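Side-chain contacts in autoinducer 2-binding protein LsrB (Clostridium saccharobutylicum DSM 13864, PDB 6DSP), which binds the signalling molecule autoinducer-2 as a receptor of the bacterial solute-binding protein family: residues G42-S47 / G51-Y56; A65-V70 / I82-V87; D192-N197 / I204-S209; A234-G239 / K257-D262. All coordinates share one frame; numbering follows the deposited sequence.

In the fold
The four contacts divide between the two lobes of a periplasmic binding protein, with the autoinducer-2 ligand held between them. Interactions 1 and 2 follow one another along the chain and reach the same mixed sheet; their centres lie about 18 Å apart. Interactions 3 and 4 belong to the other lobe, with centres about 17 Å apart, and they touch: E208 OE2 lies 2.9 Å from N237 ND2, a probable hydrogen bond, and A234 packs on the helix of interaction 3. Interaction 2 comes nearest the pocket, the side chain of S85 being about 5 Å from the ligand, whereas S196 of interaction 3 and Y56 of interaction 1 stand about 10 and 11 Å away.

Interaction 1: residues G42-S47 / G51-Y56; sequences GAQKYS and GFKVDY
V54 points its isopropyl group at helix 42-47: CG1 faces Q44, while V54 CG2 packs 3.5 Å from S47 OG. A branched residue suits this strand because it fills both directions at once. S47 is small enough to let the strand close in. Its CB already faces the strand, and S47 OG turns back (chi1 61°) to A43 O at 2.8 Å, so its hydrogen bond is made within the helix. That CB sits over one face of the F52 ring, a CH-pi contact 4.0 Å from the centroid. Q44 bends at chi2 (-55°) and brings its amide to the strand: Q44 NE2 gives a nearly straight bond to V54 O at 3.0 Å. V54 O lies in the amide plane of Q44, while NE2 stands above the carbonyl plane of V54, off its lone pairs. The same NE2 also bonds N40 OD1. At the turn, S47 O accepts from G51 N (2.9 Å) and F52 N, from opposite faces of its plane; G51, with positive phi, leaves the helix. The contact joins the last two elements of the beta-alpha-beta unit 23-27, 34-50, 53-56; V54 also touches F26 of the neighbouring strand 23-27 and C281 of helix 273-288.

Interaction 2: residues A65-V70 / I82-V87; sequences ASQVSV and ICLSSV
Q67 carries this contact almost alone, reaching from its helix to the chain just beyond strand 81-84 and bonding it with both ends of its amide. The side chain leaves beside its backbone N (chi1 -65°) and runs extended beyond CG (chi2 -167°), which gives it the length to cross from the helix. There Q67 NE2 donates to S85 O at 2.8 Å, close to the amide plane, while Q67 OE1 accepts from V87 N at 3.0 Å in a nearly straight bond, the donor tilted from the carbonyl plane. Glutamine fits because one flat group both gives and takes, and two opposed bonds fix which way round the amide lies. A second bond from NE2, to P28 O, ties the same amide to the loop after strand 23-27. Apolar groups of V87 and L84 lie against the amide: V87 brings CG2 to 3.5 Å from Q67 OE1, and L84 CD1 lies 3.6 Å from Q67 NE2. All these residues are buried, so the amide of Q67 gives the buried S85 O and V87 N their partners. S85 turns its hydroxyl to D110, which lines the autoinducer-2 pocket. Such loops at the carboxyl ends of parallel strands form the ligand cleft in periplasmic binding proteins.

Interaction 3: residues D192-N197 / I204-S209; sequences DNYYSN and ISVGES
V206 spreads its two methyls over the end of strand 187-195, one on Y194 and the other on the turn that follows. V206 CG1, anti to the backbone N (chi1 169°), lies 3.8 Å from Y194 CB and 4.0 Å from Y194 CD2, approaching the ring obliquely. V206 CG2 reaches the backbone at Y195 O, 3.7 Å off, and comes to 4.1 Å from S196 CB. Valine is apt here: its branch at CB covers two neighbouring positions, and it is short enough for helix and strand to stay close, with the CA atoms of V206 and S196 only 6.3 Å apart. Y194 starts beside its backbone N (chi1 -78°), and its ring then runs along the helix until the hydroxyl meets H214 in a hydrogen bond. A water 2.8 Å from Y194 OH offers a weak bond to S209 O, a long bridge between the strand and the helix. S196 faces V206 with its CB, and its OG is hydrogen-bonded to H159 NE2 of the adjoining strand 155-160. Y195 points the other way, its OH receiving a straight bond of 3.0 Å from N193 ND2. No direct hydrogen bond joins the two segments, so the contact is van der Waals in nature, and the hydroxyls of Y194 and S196 are satisfied mainly by H214 and H159.

Interaction 4: residues A234-G239 / K257-D262; sequences AAQNKG and KQYCND
A water bridge at the protein surface joins the end of helix 227-237 to that of the short helix 257-261, with Q236 on one side and D262 on the other. The water donates to both acceptors in bonds that are unusually short as modelled: to Q236 OE1 at 2.6 Å and to D262 OD2 at 2.5 Å. These two oxygens stand 3.9 Å apart and could not bond each other directly, for neither carries a proton to give if the carboxylate is ionised, as is probable here; the water supplies the hydrogens for both. Q236 gets there by stretching out, CG anti to the backbone N (chi1 -172°) and the chain extended beyond it (chi2 -178°). Its amide plane stands 55° from that of the D262 carboxylate. Glutamine suits the place because its long arm brings a carbonyl oxygen to accept from the water that also serves D262. Helix 227-237 ends here in a Schellman motif, in which G239, with positive phi, is the C-prime residue: L240 N bonds A235 O, and G239 N bonds Q236 O at 2.9 Å. Q236 therefore takes part in the helix end through its backbone and in the bridge through its side chain. The Y259 ring crosses the glutamine at about a right angle, and Q236 OE1 lies at the ring's edge, near its plane, 4.0 Å from Y259 CD1. The edge, where the ring's hydrogens lie, is a suitable surface for a carbonyl oxygen. Further along, Y259 OH bonds Q233 OE1 and its ring touches P229 and A232, which carries the tyrosine along helix 227-237.

Interaction 1: residues G42-S47 / G51-Y56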
loop_
_atom_site.group_PDB
_atom_site.type_symbol
_atom_site.label_atom_id
_atom_site.label_comp_id
_atom_site.label_asym_id
_atom_site.label_seq_id
_atom_site.Cartn_x
_atom_site.Cartn_y
_atom_site.Cartn_z
ATOM N N GLY A 42 11.825 -0.278 9.808
ATOM C CA GLY A 42 11.729 1.115 10.218
ATOM C C GLY A 42 11.050 1.287 11.561
ATOM O O GLY A 42 11.542 2.027 12.432
ATOM N N ALA A 43 9.945 0.573 11.779
ATOM C CA ALA A 43 9.278 0.686 13.071
ATOM C C ALA A 43 10.196 0.260 14.206
ATOM O O ALA A 43 10.197 0.883 15.274
ATOM C CB ALA A 43 8.000 -0.148 13.063
ATOM N N GLN A 44 10.991 -0.790 13.995
ATOM C CA GLN A 44 11.903 -1.230 15.046
ATOM C C GLN A 44 12.982 -0.184 15.305
ATOM O O GLN A 44 13.290 0.135 16.463
ATOM C CB GLN A 44 12.547 -2.573 14.684
ATOM C CG GLN A 44 11.595 -3.742 14.583
ATOM C CD GLN A 44 10.761 -3.935 15.849
ATOM O OE1 GLN A 44 11.278 -3.830 16.975
ATOM N NE2 GLN A 44 9.499 -4.274 15.681
ATOM N N LYS A 45 13.601 0.345 14.235
ATOM C CA LYS A 45 14.671 1.320 14.405
ATOM C C LYS A 45 14.189 2.550 15.169
ATOM O O LYS A 45 14.837 2.998 16.125
ATOM C CB LYS A 45 15.233 1.711 13.045
ATOM C CG LYS A 45 16.320 2.773 13.145
ATOM C CD LYS A 45 16.761 3.226 11.761
ATOM C CE LYS A 45 16.164 4.584 11.416
ATOM N NZ LYS A 45 16.577 5.621 12.412
ATOM N N TYR A 46 13.050 3.106 14.773
ATOM C CA TYR A 46 12.597 4.335 15.409
ATOM C C TYR A 46 12.076 4.081 16.817
ATOM O O TYR A 46 12.334 4.876 17.729
ATOM C CB TYR A 46 11.534 5.024 14.545
ATOM C CG TYR A 46 12.077 5.789 13.371
ATOM C CD1 TYR A 46 12.426 7.127 13.503
ATOM C CD2 TYR A 46 12.253 5.178 12.137
ATOM C CE1 TYR A 46 12.940 7.847 12.419
ATOM C CE2 TYR A 46 12.759 5.874 11.063
ATOM C CZ TYR A 46 13.095 7.211 11.196
ATOM O OH TYR A 46 13.593 7.883 10.103
ATOM N N SER A 47 11.337 2.994 17.030
ATOM C CA SER A 47 10.811 2.765 18.374
ATOM C C SER A 47 11.930 2.538 19.374
ATOM O O SER A 47 11.785 2.893 20.542
ATOM C CB SER A 47 9.825 1.595 18.387
ATOM O OG SER A 47 10.441 0.382 17.987
ATOM N N GLY A 51 11.875 4.763 22.718
ATOM C CA GLY A 51 11.723 4.161 24.029
ATOM C C GLY A 51 10.460 3.364 24.267
ATOM O O GLY A 51 9.982 3.312 25.406
ATOM N N PHE A 52 9.900 2.729 23.239
ATOM C CA PHE A 52 8.786 1.816 23.446
ATOM C C PHE A 52 8.988 0.606 22.549
ATOM O O PHE A 52 9.825 0.611 21.650
ATOM C CB PHE A 52 7.427 2.505 23.225
ATOM C CG PHE A 52 7.171 2.941 21.809
ATOM C CD1 PHE A 52 7.502 4.225 21.384
ATOM C CD2 PHE A 52 6.563 2.073 20.899
ATOM C CE1 PHE A 52 7.251 4.638 20.068
ATOM C CE2 PHE A 52 6.286 2.476 19.587
ATOM C CZ PHE A 52 6.630 3.768 19.163
ATOM N N LYS A 53 8.222 -0.437 22.818
ATOM C CA LYS A 53 8.339 -1.699 22.111
ATOM C C LYS A 53 7.321 -1.789 20.981
ATOM O O LYS A 53 6.140 -1.474 21.157
ATOM C CB LYS A 53 8.077 -2.863 23.066
ATOM C CG LYS A 53 8.265 -4.211 22.429
ATOM C CD LYS A 53 9.701 -4.355 21.960
ATOM C CE LYS A 53 9.927 -5.620 21.134
ATOM N NZ LYS A 53 11.380 -5.781 20.864
ATOM N N VAL A 54 7.774 -2.275 19.831
ATOM C CA VAL A 54 6.899 -2.649 18.733
ATOM C C VAL A 54 7.000 -4.153 18.558
ATOM O O VAL A 54 8.081 -4.678 18.264
ATOM C CB VAL A 54 7.290 -1.926 17.440
ATOM C CG1 VAL A 54 6.479 -2.501 16.259
ATOM C CG2 VAL A 54 7.037 -0.434 17.597
ATOM N N ASP A 55 5.885 -4.847 18.775
ATOM C CA ASP A 55 5.789 -6.285 18.587
ATOM C C ASP A 55 5.196 -6.555 17.204
ATOM O O ASP A 55 3.997 -6.384 16.997
ATOM C CB ASP A 55 4.941 -6.896 19.703
ATOM C CG ASP A 55 4.777 -8.409 19.570
ATOM O OD1 ASP A 55 5.473 -9.037 18.752
ATOM O OD2 ASP A 55 3.947 -8.961 20.309
ATOM N N TYR A 56 6.045 -6.982 16.271
ATOM C CA TYR A 56 5.602 -7.270 14.911
ATOM C C TYR A 56 4.931 -8.640 14.884
ATOM O O TYR A 56 5.565 -9.659 15.205
ATOM C CB TYR A 56 6.831 -7.256 14.007
ATOM C CG TYR A 56 6.608 -7.516 12.541
ATOM C CD1 TYR A 56 5.692 -6.762 11.805
ATOM C CD2 TYR A 56 7.380 -8.453 11.855
ATOM C CE1 TYR A 56 5.546 -6.955 10.431
ATOM C CE2 TYR A 56 7.261 -8.651 10.516
ATOM C CZ TYR A 56 6.338 -7.905 9.791
ATOM O OH TYR A 56 6.184 -8.112 8.433
#

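Interaction 2: residues A65-V70 / I82-V87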
loop_
_atom_site.group_PDB
_atom_site.type_symbol
_atom_site.label_atom_id
_atom_site.label_comp_id
_atom_site.label_asym_id
_atom_site.label_seq_id
_atom_site.Cartn_x
_atom_site.Cartn_y
_atom_site.Cartn_z
ATOM N N ALA A 65 -9.346 -13.489 8.370
ATOM C CA ALA A 65 -9.482 -14.389 9.517
ATOM C C ALA A 65 -8.156 -14.494 10.281
ATOM O O ALA A 65 -8.139 -14.514 11.522
ATOM C CB ALA A 65 -9.960 -15.763 9.051
ATOM N N SER A 66 -7.038 -14.561 9.568
ATOM C CA SER A 66 -5.763 -14.585 10.258
ATOM C C SER A 66 -5.536 -13.300 11.021
ATOM O O SER A 66 -5.046 -13.325 12.158
ATOM C CB SER A 66 -4.634 -14.779 9.297
ATOM O OG SER A 66 -3.436 -14.747 10.020
ATOM N N GLN A 67 -5.866 -12.150 10.412
ATOM C CA GLN A 67 -5.639 -10.884 11.118
ATOM C C GLN A 67 -6.505 -10.787 12.369
ATOM O O GLN A 67 -6.029 -10.299 13.409
ATOM C CB GLN A 67 -5.863 -9.669 10.214
ATOM C CG GLN A 67 -4.849 -9.594 9.086
ATOM C CD GLN A 67 -4.893 -8.237 8.410
ATOM O OE1 GLN A 67 -5.979 -7.746 8.048
ATOM N NE2 GLN A 67 -3.750 -7.608 8.259
ATOM N N VAL A 68 -7.757 -11.297 12.317
ATOM C CA VAL A 68 -8.585 -11.324 13.518
ATOM C C VAL A 68 -7.880 -12.122 14.609
ATOM O O VAL A 68 -7.875 -11.715 15.776
ATOM C CB VAL A 68 -9.969 -11.915 13.195
ATOM C CG1 VAL A 68 -10.729 -12.218 14.474
ATOM C CG2 VAL A 68 -10.767 -10.946 12.324
ATOM N N SER A 69 -7.298 -13.279 14.247
ATOM C CA SER A 69 -6.629 -14.093 15.260
ATOM C C SER A 69 -5.448 -13.339 15.846
ATOM O O SER A 69 -5.209 -13.399 17.063
ATOM C CB SER A 69 -6.108 -15.402 14.675
ATOM O OG SER A 69 -5.382 -16.105 15.705
ATOM N N VAL A 70 -4.681 -12.636 15.005
ATOM C CA VAL A 70 -3.539 -11.875 15.505
ATOM C C VAL A 70 -4.003 -10.762 16.443
ATOM O O VAL A 70 -3.417 -10.549 17.520
ATOM C CB VAL A 70 -2.713 -11.301 14.333
ATOM C CG1 VAL A 70 -1.649 -10.346 14.831
ATOM C CG2 VAL A 70 -2.088 -12.416 13.486
ATOM N N ILE A 82 -2.541 -1.236 18.904
ATOM C CA ILE A 82 -2.395 -1.956 17.647
ATOM C C ILE A 82 -2.243 -0.917 16.550
ATOM O O ILE A 82 -2.948 0.097 16.550
ATOM C CB ILE A 82 -3.636 -2.827 17.382
ATOM C CG1 ILE A 82 -3.666 -4.027 18.349
ATOM C CG2 ILE A 82 -3.710 -3.266 15.928
ATOM C CD1 ILE A 82 -5.001 -4.765 18.368
ATOM N N CYS A 83 -1.347 -1.181 15.617
ATOM C CA CYS A 83 -1.273 -0.417 14.375
ATOM C C CYS A 83 -1.320 -1.430 13.241
ATOM O O CYS A 83 -0.361 -2.187 13.044
ATOM C CB CYS A 83 -0.012 0.447 14.316
ATOM S SG CYS A 83 -0.010 1.466 12.800
ATOM N N LEU A 84 -2.440 -1.444 12.522
ATOM C CA LEU A 84 -2.822 -2.502 11.580
ATOM C C LEU A 84 -2.907 -1.989 10.151
ATOM O O LEU A 84 -3.499 -0.930 9.909
ATOM C CB LEU A 84 -4.233 -3.033 11.957
ATOM C CG LEU A 84 -4.965 -3.947 10.978
ATOM C CD1 LEU A 84 -4.281 -5.294 10.914
ATOM C CD2 LEU A 84 -6.415 -4.088 11.362
ATOM N N SER A 85 -2.407 -2.782 9.210
ATOM C CA SER A 85 -2.740 -2.620 7.790
ATOM C C SER A 85 -3.681 -3.761 7.411
ATOM O O SER A 85 -3.318 -4.944 7.524
ATOM C CB SER A 85 -1.497 -2.658 6.907
ATOM O OG SER A 85 -1.933 -2.578 5.553
ATOM N N SER A 86 -4.896 -3.402 7.030
ATOM C CA SER A 86 -5.984 -4.363 6.881
ATOM C C SER A 86 -6.071 -4.957 5.476
ATOM O O SER A 86 -6.024 -4.216 4.481
ATOM C CB SER A 86 -7.279 -3.624 7.226
ATOM O OG SER A 86 -8.412 -4.359 6.890
ATOM N N VAL A 87 -6.236 -6.291 5.403
ATOM C CA VAL A 87 -6.495 -6.943 4.117
ATOM C C VAL A 87 -7.956 -6.831 3.693
ATOM O O VAL A 87 -8.253 -6.974 2.504
ATOM C CB VAL A 87 -6.047 -8.408 4.096
ATOM C CG1 VAL A 87 -4.593 -8.568 4.426
ATOM C CG2 VAL A 87 -6.865 -9.226 5.006
#

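Interaction 3: residues D192-N197 / I204-S209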
loop_
_atom_site.group_PDB
_atom_site.type_symbol
_atom_site.label_atom_id
_atom_site.label_comp_id
_atom_site.label_asym_id
_atom_site.label_seq_id
_atom_site.Cartn_x
_atom_site.Cartn_y
_atom_site.Cartn_z
ATOM N N ASP A 192 -12.661 -6.607 -14.817
ATOM C CA ASP A 192 -12.821 -7.234 -13.498
ATOM C C ASP A 192 -11.557 -7.104 -12.652
ATOM O O ASP A 192 -11.627 -7.267 -11.427
ATOM C CB ASP A 192 -13.066 -8.736 -13.658
ATOM C CG ASP A 192 -14.484 -9.088 -14.065
ATOM O OD1 ASP A 192 -15.363 -8.202 -14.109
ATOM O OD2 ASP A 192 -14.709 -10.295 -14.315
ATOM N N ASN A 193 -10.420 -6.791 -13.268
ATOM C CA ASN A 193 -9.095 -6.802 -12.667
ATOM C C ASN A 193 -8.622 -8.229 -12.444
ATOM O O ASN A 193 -9.428 -9.157 -12.334
ATOM C CB ASN A 193 -8.996 -6.066 -11.335
ATOM C CG ASN A 193 -9.604 -4.689 -11.376
ATOM O OD1 ASN A 193 -9.318 -3.886 -12.270
ATOM N ND2 ASN A 193 -10.407 -4.379 -10.366
ATOM N N TYR A 194 -7.318 -8.395 -12.389
ATOM C CA TYR A 194 -6.718 -9.660 -11.996
ATOM C C TYR A 194 -6.221 -9.570 -10.559
ATOM O O TYR A 194 -5.615 -8.573 -10.158
ATOM C CB TYR A 194 -5.571 -10.020 -12.936
ATOM C CG TYR A 194 -6.021 -10.571 -14.269
ATOM C CD1 TYR A 194 -6.244 -9.727 -15.373
ATOM C CD2 TYR A 194 -6.194 -11.938 -14.440
ATOM C CE1 TYR A 194 -6.615 -10.240 -16.597
ATOM C CE2 TYR A 194 -6.564 -12.466 -15.674
ATOM C CZ TYR A 194 -6.781 -11.609 -16.739
ATOM O OH TYR A 194 -7.145 -12.118 -17.954
ATOM N N TYR A 195 -6.433 -10.650 -9.813
ATOM C CA TYR A 195 -6.110 -10.687 -8.388
ATOM C C TYR A 195 -5.198 -11.867 -8.079
ATOM O O TYR A 195 -5.463 -12.999 -8.503
ATOM C CB TYR A 195 -7.385 -10.816 -7.536
ATOM C CG TYR A 195 -8.312 -9.643 -7.730
ATOM C CD1 TYR A 195 -7.885 -8.335 -7.432
ATOM C CD2 TYR A 195 -9.634 -9.839 -8.153
ATOM C CE1 TYR A 195 -8.753 -7.234 -7.622
ATOM C CE2 TYR A 195 -10.496 -8.760 -8.346
ATOM C CZ TYR A 195 -10.060 -7.468 -8.067
ATOM O OH TYR A 195 -10.914 -6.400 -8.231
ATOM N N SER A 196 -4.131 -11.606 -7.312
ATOM C CA SER A 196 -3.192 -12.667 -6.930
ATOM C C SER A 196 -3.028 -12.830 -5.423
ATOM O O SER A 196 -2.206 -13.657 -4.988
ATOM C CB SER A 196 -1.846 -12.553 -7.649
ATOM O OG SER A 196 -1.322 -11.239 -7.553
ATOM N N ASN A 197 -3.824 -12.138 -4.628
ATOM C CA ASN A 197 -4.021 -12.497 -3.228
ATOM C C ASN A 197 -2.771 -12.374 -2.380
ATOM O O ASN A 197 -2.682 -12.995 -1.306
ATOM C CB ASN A 197 -4.675 -13.877 -3.099
ATOM C CG ASN A 197 -5.917 -13.958 -3.939
ATOM O OD1 ASN A 197 -6.846 -13.224 -3.702
ATOM N ND2 ASN A 197 -5.920 -14.820 -4.929
ATOM N N ILE A 204 3.024 -14.717 -9.932
ATOM C CA ILE A 204 3.691 -15.117 -11.163
ATOM C C ILE A 204 2.709 -15.808 -12.092
ATOM O O ILE A 204 2.662 -15.520 -13.296
ATOM C CB ILE A 204 4.890 -16.039 -10.875
ATOM C CG1 ILE A 204 5.870 -15.338 -9.940
ATOM C CG2 ILE A 204 5.553 -16.500 -12.174
ATOM C CD1 ILE A 204 6.932 -16.289 -9.354
ATOM N N SER A 205 1.938 -16.761 -11.556
ATOM C CA SER A 205 1.007 -17.526 -12.382
ATOM C C SER A 205 -0.073 -16.626 -12.988
ATOM O O SER A 205 -0.396 -16.724 -14.178
ATOM C CB SER A 205 0.359 -18.606 -11.528
ATOM O OG SER A 205 -0.483 -19.387 -12.357
ATOM N N VAL A 206 -0.659 -15.752 -12.178
ATOM C CA VAL A 206 -1.611 -14.769 -12.697
ATOM C C VAL A 206 -0.948 -13.841 -13.713
ATOM O O VAL A 206 -1.541 -13.541 -14.759
ATOM C CB VAL A 206 -2.259 -13.999 -11.529
ATOM C CG1 VAL A 206 -3.061 -12.788 -12.040
ATOM C CG2 VAL A 206 -3.150 -14.918 -10.742
ATOM N N GLY A 207 0.284 -13.383 -13.441
ATOM C CA GLY A 207 0.979 -12.558 -14.428
ATOM C C GLY A 207 1.114 -13.257 -15.760
ATOM O O GLY A 207 0.965 -12.636 -16.826
ATOM N N GLU A 208 1.383 -14.568 -15.724
ATOM C CA GLU A 208 1.473 -15.349 -16.960
ATOM C C GLU A 208 0.117 -15.475 -17.636
ATOM O O GLU A 208 0.017 -15.397 -18.873
ATOM C CB GLU A 208 2.037 -16.740 -16.642
ATOM C CG GLU A 208 3.480 -16.662 -16.215
ATOM C CD GLU A 208 4.039 -17.948 -15.679
ATOM O OE1 GLU A 208 3.273 -18.778 -15.119
ATOM O OE2 GLU A 208 5.269 -18.099 -15.793
ATOM N N SER A 209 -0.947 -15.648 -16.845
ATOM C CA SER A 209 -2.302 -15.700 -17.395
ATOM C C SER A 209 -2.657 -14.416 -18.136
ATOM O O SER A 209 -3.288 -14.457 -19.198
ATOM C CB SER A 209 -3.323 -15.938 -16.261
ATOM O OG SER A 209 -3.210 -17.224 -15.647
HETATM O O HOH W 1 -6.492 -14.843 -18.097
#

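Interaction 4: residues A234-G239 / K257-D262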
loop_
_atom_site.group_PDB
_atom_site.type_symbol
_atom_site.label_atom_id
_atom_site.label_comp_id
_atom_site.label_asym_id
_atom_site.label_seq_id
_atom_site.Cartn_x
_atom_site.Cartn_y
_atom_site.Cartn_z
ATOM N N ALA A 234 6.723 -12.963 -14.515
ATOM C CA ALA A 234 5.951 -13.566 -15.594
ATOM C C ALA A 234 6.431 -13.081 -16.957
ATOM O O ALA A 234 6.547 -13.868 -17.907
ATOM C CB ALA A 234 4.471 -13.236 -15.424
ATOM N N ALA A 235 6.712 -11.781 -17.071
ATOM C CA ALA A 235 7.204 -11.236 -18.324
ATOM C C ALA A 235 8.545 -11.854 -18.667
ATOM O O ALA A 235 8.778 -12.273 -19.807
ATOM C CB ALA A 235 7.295 -9.718 -18.203
ATOM N N GLN A 236 9.444 -11.926 -17.689
ATOM C CA GLN A 236 10.743 -12.538 -17.934
ATOM C C GLN A 236 10.599 -14.013 -18.332
ATOM O O GLN A 236 11.275 -14.487 -19.261
ATOM C CB GLN A 236 11.591 -12.371 -16.681
ATOM C CG GLN A 236 13.009 -12.785 -16.897
ATOM C CD GLN A 236 13.769 -12.648 -15.616
ATOM O OE1 GLN A 236 14.110 -11.557 -15.231
ATOM N NE2 GLN A 236 13.970 -13.753 -14.909
ATOM N N ASN A 237 9.685 -14.740 -17.679
ATOM C CA ASN A 237 9.403 -16.135 -18.046
ATOM C C ASN A 237 8.953 -16.270 -19.496
ATOM O O ASN A 237 9.218 -17.295 -20.133
ATOM C CB ASN A 237 8.338 -16.731 -17.124
ATOM C CG ASN A 237 8.836 -16.960 -15.717
ATOM O OD1 ASN A 237 10.017 -16.835 -15.420
ATOM N ND2 ASN A 237 7.916 -17.313 -14.831
ATOM N N LYS A 238 8.253 -15.259 -20.022
ATOM C CA LYS A 238 7.803 -15.275 -21.405
ATOM C C LYS A 238 8.824 -14.653 -22.354
ATOM O O LYS A 238 8.551 -14.549 -23.562
ATOM C CB LYS A 238 6.471 -14.535 -21.519
ATOM C CG LYS A 238 5.765 -14.822 -22.832
ATOM C CD LYS A 238 4.340 -14.307 -22.858
ATOM C CE LYS A 238 3.777 -14.197 -24.280
ATOM N NZ LYS A 238 2.288 -13.987 -24.333
ATOM N N GLY A 239 10.005 -14.290 -21.850
ATOM C CA GLY A 239 11.053 -13.769 -22.701
ATOM C C GLY A 239 10.894 -12.310 -23.042
ATOM O O GLY A 239 11.585 -11.831 -23.939
ATOM N N LYS A 257 15.070 -4.274 -8.078
ATOM C CA LYS A 257 16.290 -3.809 -8.732
ATOM C C LYS A 257 16.751 -4.776 -9.808
ATOM O O LYS A 257 17.171 -4.346 -10.894
ATOM C CB LYS A 257 17.396 -3.577 -7.713
ATOM C CG LYS A 257 17.184 -2.325 -6.875
ATOM C CD LYS A 257 18.243 -2.253 -5.816
ATOM C CE LYS A 257 18.036 -1.064 -4.895
ATOM N NZ LYS A 257 19.039 -1.074 -3.784
ATOM N N GLN A 258 16.708 -6.086 -9.531
ATOM C CA GLN A 258 17.214 -7.034 -10.517
ATOM C C GLN A 258 16.357 -7.033 -11.776
ATOM O O GLN A 258 16.884 -7.076 -12.889
ATOM C CB GLN A 258 17.317 -8.444 -9.927
ATOM C CG GLN A 258 18.096 -9.372 -10.847
ATOM C CD GLN A 258 19.522 -8.891 -10.997
ATOM O OE1 GLN A 258 19.965 -8.520 -12.096
ATOM N NE2 GLN A 258 20.264 -8.904 -9.889
ATOM N N TYR A 259 15.030 -6.975 -11.621
ATOM C CA TYR A 259 14.158 -6.880 -12.789
ATOM C C TYR A 259 14.475 -5.639 -13.600
ATOM O O TYR A 259 14.439 -5.666 -14.835
ATOM C CB TYR A 259 12.678 -6.847 -12.374
ATOM C CG TYR A 259 12.180 -8.153 -11.771
ATOM C CD1 TYR A 259 12.255 -9.349 -12.488
ATOM C CD2 TYR A 259 11.651 -8.199 -10.458
ATOM C CE1 TYR A 259 11.843 -10.547 -11.927
ATOM C CE2 TYR A 259 11.210 -9.396 -9.891
ATOM C CZ TYR A 259 11.320 -10.569 -10.633
ATOM O OH TYR A 259 10.906 -11.734 -10.043
ATOM N N CYS A 260 14.761 -4.534 -12.923
ATOM C CA CYS A 260 15.069 -3.309 -13.648
ATOM C C CYS A 260 16.427 -3.405 -14.342
ATOM O O CYS A 260 16.560 -3.039 -15.526
ATOM C CB CYS A 260 14.950 -2.125 -12.669
ATOM S SG CYS A 260 15.149 -0.525 -13.464
ATOM N N ASN A 261 17.427 -3.966 -13.649
ATOM C CA ASN A 261 18.747 -4.160 -14.262
ATOM C C ASN A 261 18.679 -5.118 -15.448
ATOM O O ASN A 261 19.466 -4.991 -16.398
ATOM C CB ASN A 261 19.754 -4.682 -13.230
ATOM C CG ASN A 261 20.228 -3.592 -12.287
ATOM O OD1 ASN A 261 20.390 -2.444 -12.696
ATOM N ND2 ASN A 261 20.470 -3.945 -11.037
ATOM N N ASP A 262 17.754 -6.070 -15.417
ATOM C CA ASP A 262 17.591 -7.021 -16.513
ATOM C C ASP A 262 16.685 -6.491 -17.611
ATOM O O ASP A 262 16.371 -7.237 -18.549
ATOM C CB ASP A 262 17.021 -8.347 -15.989
ATOM C CG ASP A 262 18.028 -9.115 -15.159
ATOM O OD1 ASP A 262 19.217 -8.747 -15.235
ATOM O OD2 ASP A 262 17.638 -10.075 -14.440
HETATM O O HOH W 2 15.349 -10.217 -13.391
#